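Local coordinates for protein CSOR (Streptomyces lividans, PDB 4ADZ) that probably senses copper and represses transcription of a copper-sensitive operon, releasing its DNA when the metal binds, at residues Glu101-His106 / Glu124-Ala129; Ser94-Leu99 / Gly131-Thr136. One frame throughout, in Å; residues are numbered along the deposited sequence.

Interaction 1 of 2, residues Glu101-His106 / Glu124-Ala129; sequences EEHLRH and EEATKA. With SO4 (sulfate ion), chain C; SO4 (sulfate ion), chain G.
His103 and Leu104 meet Ala126 in the antiparallel hairpin of helices 78-114 and 116-134, beside what is probably the copper-sensing region: His103 packs on Cys78 of a third subunit, consistent with the cysteine-histidine copper site of the CsoR family, here without metal. Leu104 CD2 lies 4.2 Å from Ala126 CB, while the edge of the His103 ring brings CD2 to 4.5 Å from the same methyl; a small alanine suits a place where an imidazole must fit between helices.

CG anti to the backbone N (chi1 -179°) turns the His103 ring toward helix 116-134, and both its nitrogens are used. His103 ND1 donates an almost straight bond (175°) to sulfate O2 of chain C at 2.6 Å. His103 NE2 lies 2.7 Å from a water in the ring plane, and this water donates to Glu125 OE1 at 2.7 Å, bridging the helices. Replacing His103 by an alanine would probably cost the chain C sulfate one donor, cut the water's link to helix 78-114 and leave a gap beside Ala126.

His106 joins the two sulfates, probably from the crystallisation liquor, donating from ND1 to O3 of chain C and from NE2 to O4 of chain G; Arg105 NE also grips the latter. Glu125 OE1 is also hydrogen-bonded to Tyr77 OH of the third subunit, and Glu102 OE1 to His54 NE2, so the hairpin lies between that subunit and helix 48-73.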
ATOM      1  N   GLU A 101      -4.961  -3.768  16.723  1.00 15.22           N
ATOM      2  CA  GLU A 101      -5.077  -2.976  17.915  1.00 15.97           C
ATOM      3  C   GLU A 101      -5.557  -3.826  19.117  1.00 15.69           C
ATOM      4  O   GLU A 101      -4.948  -3.783  20.193  1.00 15.62           O
ATOM      5  CB  GLU A 101      -6.059  -1.791  17.691  1.00 18.61           C
ATOM      6  CG  GLU A 101      -6.141  -0.946  18.948  1.00 20.48           C
ATOM      7  CD  GLU A 101      -6.696   0.434  18.743  1.00 29.94           C
ATOM      8  OE1 GLU A 101      -7.293   0.647  17.670  1.00 31.72           O
ATOM      9  OE2 GLU A 101      -6.548   1.280  19.687  1.00 34.97           O
ATOM     10  N   GLU A 102      -6.604  -4.612  18.923  1.00 14.47           N
ATOM     11  CA  GLU A 102      -7.141  -5.474  19.954  1.00 15.97           C
ATOM     12  C   GLU A 102      -6.055  -6.468  20.448  1.00 14.35           C
ATOM     13  O   GLU A 102      -5.853  -6.658  21.668  1.00 14.98           O
ATOM     14  CB  GLU A 102      -8.387  -6.224  19.440  1.00 18.93           C
ATOM     15  CG  GLU A 102      -8.948  -7.224  20.437  1.00 23.87           C
ATOM     16  CD  GLU A 102     -10.214  -7.971  19.943  1.00 31.03           C
ATOM     17  OE1 GLU A 102     -10.620  -7.789  18.766  1.00 34.69           O
ATOM     18  OE2 GLU A 102     -10.775  -8.754  20.748  1.00 36.66           O
ATOM     19  N   HIS A 103      -5.319  -7.044  19.514  1.00 13.82           N
ATOM     20  CA  HIS A 103      -4.208  -7.944  19.857  1.00 13.15           C
ATOM     21  C   HIS A 103      -3.130  -7.276  20.653  1.00 13.29           C
ATOM     22  O   HIS A 103      -2.659  -7.830  21.687  1.00 14.37           O
ATOM     23  CB  HIS A 103      -3.598  -8.474  18.600  1.00 13.83           C
ATOM     24  CG  HIS A 103      -2.457  -9.420  18.825  1.00 13.63           C
ATOM     25  ND1 HIS A 103      -2.581 -10.533  19.609  1.00 15.21           N
ATOM     26  CD2 HIS A 103      -1.192  -9.456  18.266  1.00 14.79           C
ATOM     27  CE1 HIS A 103      -1.418 -11.231  19.544  1.00 15.61           C
ATOM     28  NE2 HIS A 103      -0.556 -10.539  18.770  1.00 15.80           N
ATOM     29  N   LEU A 104      -2.724  -6.078  20.243  1.00 13.01           N
ATOM     30  CA  LEU A 104      -1.716  -5.329  20.984  1.00 14.54           C
ATOM     31  C   LEU A 104      -2.169  -4.915  22.401  1.00 14.53           C
ATOM     32  O   LEU A 104      -1.369  -4.993  23.350  1.00 14.87           O
ATOM     33  CB  LEU A 104      -1.222  -4.102  20.193  1.00 15.60           C
ATOM     34  CG  LEU A 104      -0.426  -4.492  18.923  1.00 16.71           C
ATOM     35  CD1 LEU A 104      -0.199  -3.266  17.996  1.00 18.07           C
ATOM     36  CD2 LEU A 104       0.908  -5.218  19.203  1.00 18.02           C
ATOM     37  N   ARG A 105      -3.432  -4.525  22.522  1.00 14.54           N
ATOM     38  CA  ARG A 105      -4.046  -4.270  23.808  1.00 16.52           C
ATOM     39  C   ARG A 105      -3.958  -5.517  24.703  1.00 16.24           C
ATOM     40  O   ARG A 105      -3.643  -5.414  25.928  1.00 15.81           O
ATOM     41  CB  ARG A 105      -5.481  -3.788  23.665  1.00 18.95           C
ATOM     42  CG  ARG A 105      -5.557  -2.326  23.235  1.00 22.41           C
ATOM     43  CD  ARG A 105      -6.975  -1.936  22.856  1.00 28.81           C
ATOM     44  NE  ARG A 105      -7.870  -2.025  23.988  1.00 33.79           N
ATOM     45  CZ  ARG A 105      -8.150  -1.005  24.818  1.00 41.77           C
ATOM     46  NH1 ARG A 105      -7.627   0.207  24.641  1.00 39.66           N
ATOM     47  NH2 ARG A 105      -8.973  -1.200  25.845  1.00 45.71           N
ATOM     48  N   HIS A 106      -4.278  -6.665  24.153  1.00 15.51           N
ATOM     49  CA  HIS A 106      -4.139  -7.898  24.934  1.00 17.27           C
ATOM     50  C   HIS A 106      -2.748  -8.197  25.365  1.00 16.95           C
ATOM     51  O   HIS A 106      -2.549  -8.670  26.494  1.00 17.09           O
ATOM     52  CB  HIS A 106      -4.775  -9.073  24.218  1.00 20.33           C
ATOM     53  CG  HIS A 106      -6.254  -8.905  23.995  1.00 23.13           C
ATOM     54  ND1 HIS A 106      -7.002  -9.846  23.427  1.00 26.44           N
ATOM     55  CD2 HIS A 106      -7.120  -7.836  24.284  1.00 25.04           C
ATOM     56  CE1 HIS A 106      -8.263  -9.430  23.347  1.00 25.11           C
ATOM     57  NE2 HIS A 106      -8.336  -8.206  23.882  1.00 25.90           N
ATOM     58  N   GLU A 124       7.626  -9.484  17.652  1.00 14.74           N
ATOM     59  CA  GLU A 124       8.234  -9.879  16.361  1.00 15.03           C
ATOM     60  C   GLU A 124       7.140 -10.410  15.418  1.00 15.17           C
ATOM     61  O   GLU A 124       7.065  -9.982  14.277  1.00 12.66           O
ATOM     62  CB  GLU A 124       9.316 -10.923  16.505  1.00 16.41           C
ATOM     63  CG  GLU A 124       9.883 -11.395  15.165  0.50 18.47           C
ATOM     64  CD  GLU A 124      11.168 -12.205  15.295  0.50 21.20           C
ATOM     65  OE1 GLU A 124      11.676 -12.377  16.425  0.50 23.70           O
ATOM     66  OE2 GLU A 124      11.667 -12.654  14.253  0.50 24.37           O
ATOM     67  N   GLU A 125       6.267 -11.252  15.944  1.00 13.80           N
ATOM     68  CA  GLU A 125       5.188 -11.798  15.140  1.00 14.02           C
ATOM     69  C   GLU A 125       4.249 -10.691  14.668  1.00 12.66           C
ATOM     70  O   GLU A 125       3.845 -10.696  13.495  1.00 13.70           O
ATOM     71  CB  GLU A 125       4.376 -12.804  15.957  1.00 13.77           C
ATOM     72  CG  GLU A 125       3.279 -13.540  15.168  1.00 14.00           C
ATOM     73  CD  GLU A 125       2.411 -14.418  16.064  1.00 13.81           C
ATOM     74  OE1 GLU A 125       2.046 -13.989  17.229  1.00 14.59           O
ATOM     75  OE2 GLU A 125       2.064 -15.508  15.549  1.00 15.22           O
ATOM     76  N   ALA A 126       3.861  -9.782  15.534  1.00 11.99           N
ATOM     77  CA  ALA A 126       2.943  -8.691  15.141  1.00 12.92           C
ATOM     78  C   ALA A 126       3.601  -7.785  14.076  1.00 12.21           C
ATOM     79  O   ALA A 126       2.962  -7.334  13.113  1.00 14.39           O
ATOM     80  CB  ALA A 126       2.532  -7.884  16.353  1.00 12.64           C
ATOM     81  N   THR A 127       4.902  -7.562  14.243  1.00 13.46           N
ATOM     82  CA  THR A 127       5.621  -6.709  13.344  1.00 14.31           C
ATOM     83  C   THR A 127       5.637  -7.377  11.944  1.00 14.12           C
ATOM     84  O   THR A 127       5.462  -6.694  10.927  1.00 15.80           O
ATOM     85  CB  THR A 127       7.073  -6.465  13.810  1.00 16.26           C
ATOM     86  OG1 THR A 127       7.047  -5.806  15.081  1.00 17.67           O
ATOM     87  CG2 THR A 127       7.841  -5.500  12.730  1.00 16.60           C
ATOM     88  N   LYS A 128       5.853  -8.677  11.881  1.00 14.12           N
ATOM     89  CA  LYS A 128       5.801  -9.377  10.621  1.00 14.60           C
ATOM     90  C   LYS A 128       4.406  -9.296   9.922  1.00 15.25           C
ATOM     91  O   LYS A 128       4.317  -9.041   8.709  1.00 14.94           O
ATOM     92  CB  LYS A 128       6.259 -10.822  10.747  1.00 16.73           C
ATOM     93  CG  LYS A 128       7.759 -10.987  10.970  1.00 16.29           C
ATOM     94  CD  LYS A 128       8.173 -12.415  11.226  1.00 18.12           C
ATOM     95  CE  LYS A 128       9.639 -12.429  11.665  0.50 19.14           C
ATOM     96  NZ  LYS A 128      10.184 -13.806  11.747  0.50 19.56           N
ATOM     97  N   ALA A 129       3.345  -9.484  10.713  1.00 13.58           N
ATOM     98  CA  ALA A 129       1.984  -9.346  10.217  1.00 13.48           C
ATOM     99  C   ALA A 129       1.790  -7.914   9.708  1.00 14.46           C
ATOM    100  O   ALA A 129       1.154  -7.710   8.686  1.00 14.24           O
ATOM    101  CB  ALA A 129       0.928  -9.665  11.289  1.00 13.84           C
TER
HETATM  102  S   SO4 C1134      -4.637 -12.516  21.707  0.70 30.81           S
HETATM  103  O1  SO4 C1134      -3.189 -12.658  22.127  0.70 28.26           O
HETATM  104  O2  SO4 C1134      -4.723 -11.285  20.902  0.70 20.82           O
HETATM  105  O3  SO4 C1134      -5.512 -12.276  22.905  0.70 25.46           O
HETATM  106  O4  SO4 C1134      -5.001 -13.849  21.117  0.70 23.49           O
HETATM  107  S   SO4 G1138     -10.177  -5.159  25.039  0.50 46.43           S
HETATM  108  O1  SO4 G1138     -10.048  -5.568  26.449  0.50 42.77           O
HETATM  109  O2  SO4 G1138      -8.914  -4.497  24.650  0.50 42.03           O
HETATM  110  O3  SO4 G1138     -11.283  -4.175  24.944  0.50 44.27           O
HETATM  111  O4  SO4 G1138     -10.452  -6.347  24.178  0.50 38.16           O
HETATM  112  O   HOH W   1       1.827 -11.359  17.883  1.00 13.54           O

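Interaction 2 of 2, residues Ser94-Leu99 / Gly131-Thr136; sequences SFALQL and GRLLRT
Leu133, near the carboxyl end of helix 116-134, packs on Ala96 and Leu97 of helix 78-114, joining the two antiparallel helices of the all-helical CsoR fold by purely apolar contact. The backbones come nearest at Ala96 and Leu133, whose CA atoms are 8.1 Å apart, and both side chains leave the backbone toward the facing helix.

The leucine side chain can be followed outward. Leu133 CB is still 5.6 Å from Ala96 CB and serves to carry the branch across. Leu133 CG, set anti to the backbone N (chi1 -175°), continues in that direction and closes the distance to Ala96 CB to 4.7 Å. There the chain forks, and the two methyls straddle the alanine: Leu133 CD1 and CD2 each stand 4.0 Å from Ala96 CB, an even van der Waals seat. Leu133 CD2 has a second, looser neighbour in Leu97 CD2, 4.5 Å away, which reaches in from the next residue along the facing helix. The residue types divide the work: the single methyl of alanine lets the helices approach, and the branched leucine fills the width between them with no polar atom to satisfy.

Other subunits complete the surroundings. Leu133 also packs on Leu134 of the second subunit and Leu97 on Gly131 of that chain, whereas the terminal carboxylate of Thr136 lies close to its counterpart in the third subunit, a like-charge approach. On another side of helix 78-114, Phe95 rests on Leu58 of helix 48-73 and within its own helix has Leu99 against it: Leu99 CD1 sits 3.6 Å above one face of the Phe95 ring, displaced toward its rim.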
ATOM      1  N   SER A  94      -9.049  -1.701   7.280  1.00 13.44           N
ATOM      2  CA  SER A  94      -9.570  -1.122   8.484  1.00 14.55           C
ATOM      3  C   SER A  94      -9.889  -2.243   9.464  1.00 14.85           C
ATOM      4  O   SER A  94      -9.641  -2.080  10.642  1.00 14.17           O
ATOM      5  CB  SER A  94     -10.841  -0.293   8.242  1.00 17.01           C
ATOM      6  OG  SER A  94     -11.466   0.091   9.473  1.00 22.73           O
ATOM      7  N   PHE A  95     -10.486  -3.326   8.965  1.00 13.95           N
ATOM      8  CA  PHE A  95     -10.772  -4.568   9.756  1.00 13.26           C
ATOM      9  C   PHE A  95      -9.447  -5.121  10.355  1.00 12.36           C
ATOM     10  O   PHE A  95      -9.356  -5.408  11.579  1.00 13.50           O
ATOM     11  CB  PHE A  95     -11.456  -5.620   8.863  1.00 14.08           C
ATOM     12  CG  PHE A  95     -11.598  -6.996   9.502  1.00 14.18           C
ATOM     13  CD1 PHE A  95     -12.590  -7.265  10.433  1.00 15.86           C
ATOM     14  CD2 PHE A  95     -10.760  -8.015   9.147  1.00 14.79           C
ATOM     15  CE1 PHE A  95     -12.700  -8.535  11.015  1.00 17.60           C
ATOM     16  CE2 PHE A  95     -10.882  -9.296   9.700  1.00 15.55           C
ATOM     17  CZ  PHE A  95     -11.842  -9.545  10.639  1.00 15.87           C
ATOM     18  N   ALA A  96      -8.412  -5.190   9.545  1.00 12.14           N
ATOM     19  CA  ALA A  96      -7.101  -5.740   9.964  1.00 12.19           C
ATOM     20  C   ALA A  96      -6.529  -4.869  11.107  1.00 14.31           C
ATOM     21  O   ALA A  96      -6.061  -5.385  12.131  1.00 14.14           O
ATOM     22  CB  ALA A  96      -6.132  -5.797   8.791  1.00 11.81           C
ATOM     23  N   LEU A  97      -6.648  -3.561  10.975  1.00 13.60           N
ATOM     24  CA  LEU A  97      -6.109  -2.647  11.994  1.00 16.27           C
ATOM     25  C   LEU A  97      -6.829  -2.765  13.301  1.00 16.08           C
ATOM     26  O   LEU A  97      -6.219  -2.686  14.373  1.00 16.80           O
ATOM     27  CB  LEU A  97      -6.133  -1.206  11.511  1.00 17.92           C
ATOM     28  CG  LEU A  97      -5.156  -0.812  10.437  1.00 22.52           C
ATOM     29  CD1 LEU A  97      -5.582   0.510   9.759  1.00 25.39           C
ATOM     30  CD2 LEU A  97      -3.772  -0.688  11.053  1.00 27.69           C
ATOM     31  N   GLN A  98      -8.136  -2.971  13.247  1.00 15.42           N
ATOM     32  CA  GLN A  98      -8.926  -3.173  14.449  1.00 17.66           C
ATOM     33  C   GLN A  98      -8.504  -4.460  15.169  1.00 16.78           C
ATOM     34  O   GLN A  98      -8.348  -4.478  16.406  1.00 14.75           O
ATOM     35  CB  GLN A  98     -10.397  -3.249  14.112  1.00 20.65           C
ATOM     36  CG  GLN A  98     -11.008  -1.867  13.885  1.00 24.35           C
ATOM     37  N   LEU A  99      -8.304  -5.519  14.396  1.00 15.51           N
ATOM     38  CA  LEU A  99      -7.816  -6.793  15.018  1.00 17.26           C
ATOM     39  C   LEU A  99      -6.392  -6.616  15.586  1.00 15.53           C
ATOM     40  O   LEU A  99      -6.098  -7.100  16.681  1.00 14.57           O
ATOM     41  CB  LEU A  99      -7.846  -7.948  14.037  1.00 18.57           C
ATOM     42  CG  LEU A  99      -9.097  -8.811  13.914  1.00 22.82           C
ATOM     43  CD1 LEU A  99     -10.233  -7.882  13.548  1.00 25.67           C
ATOM     44  CD2 LEU A  99      -8.778  -9.851  12.839  1.00 26.51           C
ATOM     45  N   GLY A 131       4.122  -5.940   8.533  1.00 16.80           N
ATOM     46  CA  GLY A 131       4.878  -5.912   7.260  1.00 17.52           C
ATOM     47  C   GLY A 131       4.085  -6.496   6.097  1.00 18.44           C
ATOM     48  O   GLY A 131       4.030  -5.897   5.012  1.00 19.63           O
ATOM     49  N   ARG A 132       3.375  -7.595   6.349  1.00 17.27           N
ATOM     50  CA  ARG A 132       2.631  -8.264   5.302  1.00 18.78           C
ATOM     51  C   ARG A 132       1.431  -7.356   4.905  1.00 18.58           C
ATOM     52  O   ARG A 132       1.147  -7.180   3.698  1.00 18.40           O
ATOM     53  CB  ARG A 132       2.261  -9.671   5.752  1.00 20.44           C
ATOM     54  CG  ARG A 132       1.279 -10.435   4.878  1.00 24.55           C
ATOM     55  CD  ARG A 132       1.889 -11.045   3.634  1.00 27.39           C
ATOM     56  NE  ARG A 132       0.779 -11.574   2.839  0.50 27.18           N
ATOM     57  CZ  ARG A 132       0.755 -11.807   1.532  0.50 27.61           C
ATOM     58  NH1 ARG A 132       1.831 -11.625   0.756  0.50 25.92           N
ATOM     59  NH2 ARG A 132      -0.397 -12.255   1.014  0.50 24.50           N
ATOM     60  N   LEU A 133       0.785  -6.759   5.896  1.00 17.88           N
ATOM     61  CA  LEU A 133      -0.267  -5.749   5.694  1.00 22.38           C
ATOM     62  C   LEU A 133       0.216  -4.555   4.871  1.00 23.40           C
ATOM     63  O   LEU A 133      -0.494  -4.082   3.939  1.00 22.89           O
ATOM     64  CB  LEU A 133      -0.811  -5.255   7.026  1.00 24.74           C
ATOM     65  CG  LEU A 133      -1.991  -4.282   7.115  1.00 29.31           C
ATOM     66  CD1 LEU A 133      -3.168  -4.741   6.265  1.00 34.41           C
ATOM     67  CD2 LEU A 133      -2.455  -4.167   8.574  1.00 32.20           C
ATOM     68  N   LEU A 134       1.403  -4.074   5.167  1.00 21.13           N
ATOM     69  CA  LEU A 134       1.968  -2.972   4.403  1.00 22.53           C
ATOM     70  C   LEU A 134       2.198  -3.253   2.922  1.00 22.80           C
ATOM     71  O   LEU A 134       2.224  -2.319   2.114  1.00 25.83           O
ATOM     72  CB  LEU A 134       3.214  -2.433   5.097  1.00 23.06           C
ATOM     73  CG  LEU A 134       3.027  -1.718   6.459  1.00 24.84           C
ATOM     74  CD1 LEU A 134       4.403  -1.330   6.982  1.00 25.33           C
ATOM     75  CD2 LEU A 134       2.065  -0.531   6.446  1.00 24.17           C
ATOM     76  N   ARG A 135       2.415  -4.508   2.570  1.00 24.84           N
ATOM     77  CA  ARG A 135       2.732  -4.934   1.223  1.00 32.14           C
ATOM     78  C   ARG A 135       1.492  -5.140   0.384  1.00 43.23           C
ATOM     79  O   ARG A 135       1.604  -5.549  -0.787  1.00 43.70           O
ATOM     80  CB  ARG A 135       3.491  -6.258   1.224  1.00 36.96           C
ATOM     81  CG  ARG A 135       4.963  -6.154   1.464  1.00 40.66           C
ATOM     82  CD  ARG A 135       5.613  -7.523   1.255  1.00 46.69           C
ATOM     83  NE  ARG A 135       5.406  -8.467   2.359  1.00 49.61           N
ATOM     84  CZ  ARG A 135       6.057  -8.437   3.535  1.00 50.37           C
ATOM     85  NH1 ARG A 135       6.973  -7.497   3.807  1.00 53.49           N
ATOM     86  NH2 ARG A 135       5.792  -9.351   4.455  1.00 43.76           N
ATOM     87  N   THR A 136       0.327  -4.913   0.991  1.00 47.30           N
ATOM     88  CA  THR A 136      -0.907  -4.698   0.240  1.00 51.35           C
ATOM     89  C   THR A 136      -1.230  -3.197   0.359  1.00 57.70           C
ATOM     90  O   THR A 136      -2.381  -2.785   0.478  1.00 60.79           O
ATOM     91  CB  THR A 136      -2.082  -5.593   0.729  1.00 50.20           C
ATOM     92  OG1 THR A 136      -1.603  -6.826   1.330  0.50 45.49           O
ATOM     93  CG2 THR A 136      -2.982  -5.914  -0.416  0.50 47.24           C
ATOM     94  OXT THR A 136      -0.335  -2.316   0.330  1.00 70.77           O
TER

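Both interactions join the same pair of helices, 78-114 and 116-134, and their centres are 11 Å apart. Along the chain the order is 94-99, 101-106, 124-129, 131-136: interaction 1 lies closer to the turn of the hairpin, and interaction 2 spans it further out, near the chain terminus, as an antiparallel pairing requires. Their characters differ. Interaction 1 adds a water bridge to a slight apolar touch and lies beside the probable copper-sensing region, whereas interaction 2 is wholly apolar and lies nearer the centre of the chain. Each also touches the third subunit, so the hairpin is packed into the four-chain assembly at both levels.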